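Local coordinates for glutathione S-transferase (Acinetobacter baumannii, PDB 4MP4), which probably catalyses the conjugation of the thiol of glutathione to electrophilic substrates, at residues E6-S14 against K60-D68; I90-A101 against L159-D167. All coordinates share one frame; numbering follows the deposited sequence.

Two ways of joining distant parts of a glutathione transferase chain can be compared here. Contact 1 pairs neighbouring strands of the four-stranded sheet in the thioredoxin-like N-terminal domain, and repeated backbone bonds set its register. Contact 2 joins the turn into helix 95-110 and its first turns to the start of helix 165-178 in the C-terminal domain, with a single backbone bond and otherwise apolar packing. Both are partly buried. Their centres lie about 25 Å apart, yet helices 19-30 and 74-84 supply side chains to both. Polar side chains meet across the strands of contact 1; in contact 2 the charged end of Arg100 turns instead to the second subunit, where it is bonded to Ala70 O.

Contact 1: residues E6-S14 against K60-D68; sequences EYFKLYTDS and KVPVLEHND
Phe8 and His66 illustrate how a non-hydrogen-bonded antiparallel pair can bring two rings into register. Their side chains run alongside each other, and the rings form an offset stack with planes only 3° apart and centroids separated by 4.2 Å. His66 CD2 sits over one face of Phe8, 3.4 Å from Phe8 CZ, and Tyr7 O meets the imidazole at its edge. Tyr80 OH is hydrogen-bonded to His66 ND1, which helps fix the rotation of the ring. Leu10 and Leu64 lie on the same face of the sheet as Phe8 and His66, with helix 19-30 over Leu10 and helix 74-84 over Leu64.

On the other face Tyr11 meets Glu65. With CG anti to its carbonyl carbon (chi1 -56°) and the chain extended beyond, Glu65 brings its carboxylate to the phenol; Tyr11 OH donates a weak bond of 2.9 Å to Glu65 OE1, the two planes 49° apart. The backbones of Lys9 and Glu65 form the hydrogen-bonded pair of this face, Lys9 N to Glu65 O at 2.7 Å and Glu65 N to Lys9 O at 2.8 Å. At the end Val61 packs on Asp13 just before cis-Pro62, in the cis-proline loop whose backbone binds glutathione in relatives. The chemistry therefore differs by face, aromatic and aliphatic under the helices, more polar on the opposite side, where Tyr11 and Glu65 bond and Val63 packs beside them.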
loop_
_atom_site.group_PDB
_atom_site.type_symbol
_atom_site.label_atom_id
_atom_site.label_comp_id
_atom_site.label_asym_id
_atom_site.label_seq_id
_atom_site.Cartn_x
_atom_site.Cartn_y
_atom_site.Cartn_z
ATOM N N GLU A 6 -5.213 25.909 2.630
ATOM C CA GLU A 6 -4.615 27.169 3.062
ATOM C C GLU A 6 -3.490 26.966 4.079
ATOM O O GLU A 6 -2.609 27.810 4.204
ATOM C CB GLU A 6 -5.682 28.112 3.629
ATOM C CG GLU A 6 -5.239 29.577 3.729
ATOM C CD GLU A 6 -5.049 30.239 2.365
ATOM O OE1 GLU A 6 -5.812 29.914 1.429
ATOM O OE2 GLU A 6 -4.135 31.082 2.227
ATOM N N TYR A 7 -3.528 25.856 4.809
ATOM C CA TYR A 7 -2.441 25.481 5.719
ATOM C C TYR A 7 -2.053 24.003 5.536
ATOM O O TYR A 7 -2.855 23.095 5.791
ATOM C CB TYR A 7 -2.818 25.758 7.183
ATOM C CG TYR A 7 -1.912 25.081 8.204
ATOM C CD1 TYR A 7 -0.579 25.463 8.344
ATOM C CD2 TYR A 7 -2.396 24.068 9.034
ATOM C CE1 TYR A 7 0.252 24.853 9.279
ATOM C CE2 TYR A 7 -1.577 23.443 9.973
ATOM C CZ TYR A 7 -0.250 23.839 10.090
ATOM O OH TYR A 7 0.582 23.232 11.014
ATOM N N PHE A 8 -0.823 23.773 5.088
ATOM C CA PHE A 8 -0.320 22.426 4.842
ATOM C C PHE A 8 1.005 22.262 5.563
ATOM O O PHE A 8 1.911 23.069 5.386
ATOM C CB PHE A 8 -0.071 22.210 3.350
ATOM C CG PHE A 8 -1.303 21.908 2.550
ATOM C CD1 PHE A 8 -1.863 20.636 2.565
ATOM C CD2 PHE A 8 -1.888 22.886 1.754
ATOM C CE1 PHE A 8 -3.002 20.346 1.812
ATOM C CE2 PHE A 8 -3.021 22.608 0.999
ATOM C CZ PHE A 8 -3.578 21.331 1.026
ATOM N N LYS A 9 1.134 21.224 6.374
ATOM C CA LYS A 9 2.427 20.937 6.988
ATOM C C LYS A 9 2.838 19.470 6.807
ATOM O O LYS A 9 2.025 18.573 7.011
ATOM C CB LYS A 9 2.431 21.314 8.470
ATOM C CG LYS A 9 3.807 21.204 9.092
ATOM C CD LYS A 9 3.807 21.540 10.547
ATOM C CE LYS A 9 4.769 22.657 10.837
ATOM N NZ LYS A 9 4.300 23.911 10.194
ATOM N N LEU A 10 4.098 19.245 6.433
ATOM C CA LEU A 10 4.636 17.901 6.214
ATOM C C LEU A 10 5.603 17.494 7.318
ATOM O O LEU A 10 6.557 18.207 7.589
ATOM C CB LEU A 10 5.342 17.816 4.848
ATOM C CG LEU A 10 6.090 16.507 4.532
ATOM C CD1 LEU A 10 5.147 15.287 4.504
ATOM C CD2 LEU A 10 6.838 16.618 3.242
ATOM N N TYR A 11 5.364 16.349 7.953
ATOM C CA TYR A 11 6.282 15.864 8.989
ATOM C C TYR A 11 7.172 14.742 8.457
ATOM O O TYR A 11 6.688 13.718 7.978
ATOM C CB TYR A 11 5.532 15.422 10.255
ATOM C CG TYR A 11 4.744 16.540 10.908
ATOM C CD1 TYR A 11 3.623 17.071 10.281
ATOM C CD2 TYR A 11 5.123 17.075 12.138
ATOM C CE1 TYR A 11 2.907 18.095 10.846
ATOM C CE2 TYR A 11 4.411 18.102 12.716
ATOM C CZ TYR A 11 3.300 18.611 12.065
ATOM O OH TYR A 11 2.556 19.635 12.621
ATOM N N THR A 12 8.480 14.946 8.542
ATOM C CA THR A 12 9.439 13.936 8.125
ATOM C C THR A 12 10.253 13.414 9.312
ATOM O O THR A 12 10.202 13.985 10.394
ATOM C CB THR A 12 10.419 14.505 7.082
ATOM O OG1 THR A 12 11.271 13.450 6.610
ATOM C CG2 THR A 12 11.271 15.590 7.705
ATOM N N ASP A 13 11.002 12.331 9.113
ATOM C CA ASP A 13 11.958 11.905 10.122
ATOM C C ASP A 13 13.103 12.922 10.146
ATOM O O ASP A 13 13.410 13.530 9.131
ATOM C CB ASP A 13 12.497 10.511 9.821
ATOM C CG ASP A 13 13.209 10.431 8.479
ATOM O OD1 ASP A 13 12.597 10.764 7.442
ATOM O OD2 ASP A 13 14.385 10.022 8.461
ATOM N N SER A 14 13.727 13.109 11.304
ATOM C CA SER A 14 14.714 14.170 11.476
ATOM C C SER A 14 15.954 13.999 10.586
ATOM O O SER A 14 16.664 14.960 10.306
ATOM C CB SER A 14 15.148 14.251 12.936
ATOM O OG SER A 14 15.950 13.131 13.281
ATOM N N LYS A 60 3.424 6.250 11.612
ATOM C CA LYS A 60 4.764 6.681 11.187
ATOM C C LYS A 60 4.772 7.916 10.292
ATOM O O LYS A 60 3.761 8.238 9.660
ATOM C CB LYS A 60 5.458 5.558 10.413
ATOM C CG LYS A 60 5.357 4.185 11.049
ATOM C CD LYS A 60 6.695 3.466 11.003
ATOM C CE LYS A 60 6.537 1.977 11.289
ATOM N NZ LYS A 60 5.787 1.702 12.555
ATOM N N VAL A 61 5.926 8.582 10.204
ATOM C CA VAL A 61 6.134 9.590 9.168
ATOM C C VAL A 61 6.013 8.916 7.802
ATOM O O VAL A 61 6.373 7.747 7.657
ATOM C CB VAL A 61 7.521 10.321 9.287
ATOM C CG1 VAL A 61 7.713 10.920 10.669
ATOM C CG2 VAL A 61 8.665 9.410 8.944
ATOM N N PRO A 62 5.510 9.646 6.790
ATOM C CA PRO A 62 5.111 11.057 6.815
ATOM C C PRO A 62 3.682 11.275 7.308
ATOM O O PRO A 62 2.816 10.418 7.150
ATOM C CB PRO A 62 5.186 11.448 5.344
ATOM C CG PRO A 62 4.761 10.192 4.639
ATOM C CD PRO A 62 5.433 9.092 5.427
ATOM N N VAL A 63 3.457 12.445 7.896
ATOM C CA VAL A 63 2.138 12.882 8.264
ATOM C C VAL A 63 1.928 14.200 7.564
ATOM O O VAL A 63 2.835 15.036 7.526
ATOM C CB VAL A 63 2.014 13.084 9.772
ATOM C CG1 VAL A 63 0.641 13.630 10.114
ATOM C CG2 VAL A 63 2.238 11.776 10.476
ATOM N N LEU A 64 0.750 14.369 6.973
ATOM C CA LEU A 64 0.397 15.638 6.362
ATOM C C LEU A 64 -0.723 16.272 7.155
ATOM O O LEU A 64 -1.789 15.676 7.321
ATOM C CB LEU A 64 -0.056 15.450 4.919
ATOM C CG LEU A 64 -0.412 16.761 4.224
ATOM C CD1 LEU A 64 0.856 17.575 3.945
ATOM C CD2 LEU A 64 -1.207 16.522 2.946
ATOM N N GLU A 65 -0.485 17.475 7.655
ATOM C CA GLU A 65 -1.563 18.220 8.286
ATOM C C GLU A 65 -2.066 19.247 7.297
ATOM O O GLU A 65 -1.284 19.948 6.648
ATOM C CB GLU A 65 -1.129 18.837 9.617
ATOM C CG GLU A 65 -0.591 17.768 10.581
ATOM C CD GLU A 65 -0.329 18.276 11.999
ATOM O OE1 GLU A 65 -0.294 19.521 12.187
ATOM O OE2 GLU A 65 -0.156 17.418 12.915
ATOM N N HIS A 66 -3.382 19.265 7.138
ATOM C CA HIS A 66 -4.063 20.225 6.293
ATOM C C HIS A 66 -5.162 20.819 7.152
ATOM O O HIS A 66 -6.183 20.173 7.395
ATOM C CB HIS A 66 -4.663 19.549 5.064
ATOM C CG HIS A 66 -5.505 20.463 4.226
ATOM N ND1 HIS A 66 -6.647 20.037 3.580
ATOM C CD2 HIS A 66 -5.368 21.776 3.925
ATOM C CE1 HIS A 66 -7.176 21.051 2.915
ATOM N NE2 HIS A 66 -6.417 22.115 3.105
ATOM N N ASN A 67 -4.933 22.039 7.626
ATOM C CA ASN A 67 -5.826 22.684 8.583
ATOM C C ASN A 67 -6.073 21.781 9.793
ATOM O O ASN A 67 -5.131 21.404 10.496
ATOM C CB ASN A 67 -7.131 23.129 7.906
ATOM C CG ASN A 67 -6.885 24.099 6.740
ATOM O OD1 ASN A 67 -5.927 24.876 6.754
ATOM N ND2 ASN A 67 -7.745 24.050 5.730
ATOM N N ASP A 68 -7.325 21.404 10.021
ATOM C CA ASP A 68 -7.653 20.612 11.201
ATOM C C ASP A 68 -7.576 19.106 10.967
ATOM O O ASP A 68 -8.015 18.314 11.808
ATOM C CB ASP A 68 -9.040 20.977 11.717
ATOM C CG ASP A 68 -9.137 20.853 13.216
ATOM O OD1 ASP A 68 -8.071 20.658 13.845
ATOM O OD2 ASP A 68 -10.260 20.961 13.762
#

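Contact 2: residues I90-A101 against L159-D167; sequences IYPKDIQARARA and LFGSWSIVD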
loop_
_atom_site.group_PDB
_atom_site.type_symbol
_atom_site.label_atom_id
_atom_site.label_comp_id
_atom_site.label_asym_id
_atom_site.label_seq_id
_atom_site.Cartn_x
_atom_site.Cartn_y
_atom_site.Cartn_z
ATOM N N ILE A 90 -0.554 14.113 -10.776
ATOM C CA ILE A 90 0.792 13.551 -10.722
ATOM C C ILE A 90 0.720 12.042 -10.949
ATOM O O ILE A 90 1.643 11.317 -10.620
ATOM C CB ILE A 90 1.512 13.884 -9.401
ATOM C CG1 ILE A 90 0.752 13.320 -8.208
ATOM C CG2 ILE A 90 1.676 15.401 -9.237
ATOM C CD1 ILE A 90 1.355 13.713 -6.885
ATOM N N TYR A 91 -0.409 11.607 -11.510
ATOM C CA TYR A 91 -0.609 10.271 -12.062
ATOM C C TYR A 91 -1.062 10.449 -13.512
ATOM O O TYR A 91 -1.592 11.493 -13.862
ATOM C CB TYR A 91 -1.685 9.508 -11.276
ATOM C CG TYR A 91 -1.247 9.122 -9.894
ATOM C CD1 TYR A 91 -0.385 8.046 -9.690
ATOM C CD2 TYR A 91 -1.662 9.843 -8.790
ATOM C CE1 TYR A 91 0.035 7.696 -8.425
ATOM C CE2 TYR A 91 -1.244 9.493 -7.514
ATOM C CZ TYR A 91 -0.398 8.414 -7.343
ATOM O OH TYR A 91 0.021 8.069 -6.089
ATOM N N PRO A 92 -0.860 9.425 -14.356
ATOM C CA PRO A 92 -1.227 9.554 -15.771
ATOM C C PRO A 92 -2.727 9.837 -15.915
ATOM O O PRO A 92 -3.493 9.519 -14.995
ATOM C CB PRO A 92 -0.890 8.171 -16.344
ATOM C CG PRO A 92 0.092 7.579 -15.366
ATOM C CD PRO A 92 -0.332 8.084 -14.038
ATOM N N LYS A 93 -3.147 10.435 -17.032
ATOM C CA LYS A 93 -4.565 10.764 -17.181
ATOM C C LYS A 93 -5.411 9.595 -17.709
ATOM O O LYS A 93 -6.553 9.445 -17.314
ATOM C CB LYS A 93 -4.801 12.066 -17.969
ATOM C CG LYS A 93 -4.441 12.005 -19.434
ATOM C CD LYS A 93 -4.677 13.341 -20.126
ATOM C CE LYS A 93 -3.902 13.420 -21.443
ATOM N NZ LYS A 93 -2.427 13.235 -21.245
ATOM N N ASP A 94 -4.857 8.766 -18.584
ATOM C CA ASP A 94 -5.575 7.568 -19.012
ATOM C C ASP A 94 -5.887 6.676 -17.802
ATOM O O ASP A 94 -5.015 6.414 -16.966
ATOM C CB ASP A 94 -4.760 6.796 -20.058
ATOM C CG ASP A 94 -5.338 5.419 -20.360
ATOM O OD1 ASP A 94 -6.534 5.187 -20.098
ATOM O OD2 ASP A 94 -4.591 4.557 -20.871
ATOM N N ILE A 95 -7.126 6.193 -17.729
ATOM C CA ILE A 95 -7.573 5.404 -16.586
ATOM C C ILE A 95 -6.772 4.113 -16.393
ATOM O O ILE A 95 -6.539 3.687 -15.257
ATOM C CB ILE A 95 -9.072 5.068 -16.664
ATOM C CG1 ILE A 95 -9.537 4.452 -15.340
ATOM C CG2 ILE A 95 -9.364 4.170 -17.858
ATOM C CD1 ILE A 95 -10.974 3.976 -15.345
ATOM N N GLN A 96 -6.321 3.504 -17.486
ATOM C CA GLN A 96 -5.569 2.258 -17.343
ATOM C C GLN A 96 -4.109 2.480 -16.955
ATOM O O GLN A 96 -3.550 1.721 -16.166
ATOM C CB GLN A 96 -5.740 1.348 -18.558
ATOM C CG GLN A 96 -7.060 0.609 -18.472
ATOM C CD GLN A 96 -7.470 -0.105 -19.743
ATOM O OE1 GLN A 96 -6.639 -0.643 -20.482
ATOM N NE2 GLN A 96 -8.774 -0.119 -19.999
ATOM N N ALA A 97 -3.511 3.540 -17.486
ATOM C CA ALA A 97 -2.164 3.920 -17.101
ATOM C C ALA A 97 -2.128 4.327 -15.624
ATOM O O ALA A 97 -1.196 3.966 -14.911
ATOM C CB ALA A 97 -1.642 5.045 -18.004
ATOM N N ARG A 98 -3.152 5.052 -15.168
ATOM C CA ARG A 98 -3.265 5.421 -13.751
ATOM C C ARG A 98 -3.369 4.204 -12.829
ATOM O O ARG A 98 -2.758 4.166 -11.753
ATOM C CB ARG A 98 -4.454 6.344 -13.510
ATOM C CG ARG A 98 -4.688 6.697 -12.034
ATOM C CD ARG A 98 -6.028 7.387 -11.874
ATOM N NE ARG A 98 -6.176 8.297 -12.990
ATOM C CZ ARG A 98 -7.198 8.326 -13.830
ATOM N NH1 ARG A 98 -8.239 7.520 -13.668
ATOM N NH2 ARG A 98 -7.172 9.199 -14.819
ATOM N N ALA A 99 -4.145 3.219 -13.253
ATOM C CA ALA A 99 -4.264 1.974 -12.510
ATOM C C ALA A 99 -2.901 1.286 -12.474
ATOM O O ALA A 99 -2.437 0.866 -11.405
ATOM C CB ALA A 99 -5.327 1.073 -13.122
ATOM N N ARG A 100 -2.247 1.209 -13.631
ATOM C CA ARG A 100 -0.907 0.621 -13.702
ATOM C C ARG A 100 0.049 1.398 -12.782
ATOM O O ARG A 100 0.828 0.800 -12.027
ATOM C CB ARG A 100 -0.392 0.558 -15.153
ATOM C CG ARG A 100 1.020 -0.040 -15.325
ATOM C CD ARG A 100 1.075 -1.596 -15.253
ATOM N NE ARG A 100 0.444 -2.241 -16.403
ATOM C CZ ARG A 100 -0.643 -3.010 -16.341
ATOM N NH1 ARG A 100 -1.149 -3.550 -17.452
ATOM N NH2 ARG A 100 -1.228 -3.244 -15.173
ATOM N N ALA A 101 -0.031 2.725 -12.817
ATOM C CA ALA A 101 0.781 3.534 -11.910
ATOM C C ALA A 101 0.523 3.203 -10.426
ATOM O O ALA A 101 1.467 3.028 -9.657
ATOM C CB ALA A 101 0.602 5.028 -12.183
ATOM N N LEU A 159 7.879 6.572 -17.232
ATOM C CA LEU A 159 7.158 5.297 -17.222
ATOM C C LEU A 159 5.880 5.307 -18.052
ATOM O O LEU A 159 5.560 4.326 -18.721
ATOM C CB LEU A 159 6.799 4.915 -15.785
ATOM C CG LEU A 159 7.892 4.295 -14.918
ATOM C CD1 LEU A 159 7.415 4.237 -13.464
ATOM C CD2 LEU A 159 8.258 2.909 -15.456
ATOM N N PHE A 160 5.154 6.417 -18.003
ATOM C CA PHE A 160 3.804 6.482 -18.546
ATOM C C PHE A 160 3.612 7.641 -19.525
ATOM O O PHE A 160 2.529 8.226 -19.609
ATOM C CB PHE A 160 2.789 6.565 -17.397
ATOM C CG PHE A 160 2.885 5.418 -16.437
ATOM C CD1 PHE A 160 2.556 4.130 -16.845
ATOM C CD2 PHE A 160 3.338 5.612 -15.142
ATOM C CE1 PHE A 160 2.666 3.054 -15.972
ATOM C CE2 PHE A 160 3.442 4.549 -14.268
ATOM C CZ PHE A 160 3.106 3.263 -14.683
ATOM N N GLY A 161 4.663 7.957 -20.273
ATOM C CA GLY A 161 4.623 9.048 -21.236
ATOM C C GLY A 161 5.292 10.273 -20.657
ATOM O O GLY A 161 6.480 10.530 -20.878
ATOM N N SER A 162 4.525 11.025 -19.882
ATOM C CA SER A 162 5.078 12.152 -19.152
ATOM C C SER A 162 5.338 11.772 -17.703
ATOM O O SER A 162 4.908 10.730 -17.225
ATOM C CB SER A 162 4.141 13.361 -19.237
ATOM O OG SER A 162 2.837 13.037 -18.803
ATOM N N TRP A 163 6.056 12.633 -17.009
ATOM C CA TRP A 163 6.418 12.388 -15.635
ATOM C C TRP A 163 5.214 12.083 -14.727
ATOM O O TRP A 163 4.164 12.701 -14.843
ATOM C CB TRP A 163 7.184 13.594 -15.102
ATOM C CG TRP A 163 7.684 13.353 -13.728
ATOM C CD1 TRP A 163 8.877 12.779 -13.378
ATOM C CD2 TRP A 163 7.004 13.644 -12.507
ATOM N NE1 TRP A 163 8.981 12.710 -12.016
ATOM C CE2 TRP A 163 7.843 13.226 -11.450
ATOM C CE3 TRP A 163 5.761 14.208 -12.198
ATOM C CZ2 TRP A 163 7.493 13.359 -10.110
ATOM C CZ3 TRP A 163 5.408 14.345 -10.860
ATOM C CH2 TRP A 163 6.274 13.922 -9.834
ATOM N N SER A 164 5.374 11.114 -13.832
ATOM C CA SER A 164 4.434 10.919 -12.732
ATOM C C SER A 164 5.201 10.628 -11.454
ATOM O O SER A 164 6.388 10.285 -11.496
ATOM C CB SER A 164 3.466 9.776 -13.021
ATOM O OG SER A 164 4.164 8.608 -13.377
ATOM N N ILE A 165 4.527 10.751 -10.315
ATOM C CA ILE A 165 5.190 10.563 -9.019
ATOM C C ILE A 165 5.872 9.175 -8.939
ATOM O O ILE A 165 6.809 8.970 -8.155
ATOM C CB ILE A 165 4.184 10.779 -7.852
ATOM C CG1 ILE A 165 4.889 10.925 -6.499
ATOM C CG2 ILE A 165 3.160 9.677 -7.815
ATOM C CD1 ILE A 165 5.812 12.120 -6.417
ATOM N N VAL A 166 5.430 8.239 -9.780
ATOM C CA VAL A 166 5.955 6.886 -9.737
ATOM C C VAL A 166 7.362 6.850 -10.346
ATOM O O VAL A 166 8.170 5.961 -10.023
ATOM C CB VAL A 166 4.999 5.852 -10.414
ATOM C CG1 VAL A 166 5.517 4.441 -10.216
ATOM C CG2 VAL A 166 3.611 5.945 -9.832
ATOM N N ASP A 167 7.672 7.822 -11.209
ATOM C CA ASP A 167 9.046 7.917 -11.711
ATOM C C ASP A 167 9.992 8.178 -10.542
ATOM O O ASP A 167 11.068 7.559 -10.434
ATOM C CB ASP A 167 9.215 8.986 -12.799
ATOM C CG ASP A 167 8.502 8.620 -14.107
ATOM O OD1 ASP A 167 8.946 7.651 -14.797
ATOM O OD2 ASP A 167 7.500 9.317 -14.445
#
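Ile165 N donates an almost straight bond to Ile90 O (3.0 Å, 173° at the hydrogen), the one backbone bond between the turn ahead of helix 95-110 and the start of helix 165-178. Beside it, Ile90 and Ile165 lie side by side, with Ile90 CD1 4.2 Å from Ile165 CB. The CG2 methyl of Ile165 turns to Tyr91, making an off-centre CH-pi contact 4.2 Å from the ring centroid; the phenol OH beyond is bonded to Gln105.

Phe160 has its CG anti to the carbonyl carbon (chi1 -58°), which lays the ring against Pro92 and the first turns of helix 95-110, with Ala97 O over that face and Leu159 CB over the opposite one. Pro92 CG presses on Phe160 CB at 3.5 Å, Ala101 CB touches Phe160 CE2 at 3.6 Å, and the aliphatic part of Arg100 meets the ring edge through CG, 3.6 Å from Phe160 CE1. The guanidinium of Arg100 leads elsewhere, to Ala70 O of the second subunit. Val166 CG2 adds a methyl against Ala101 CB.

Within the second segment Asp167 ties the turn together: OD1 takes Leu159 N through its syn lone pair and is also bonded by Tyr191 OH, while OD2 accepts from Ser164 N at 2.9 Å. Ser164-Ile165-Val166-Asp167 matches the Ser/Thr-x-x-Asp N-capping box known from the glutathione transferase C-terminal domain, and the Asp167 to Ser164 N bond is the half formed here.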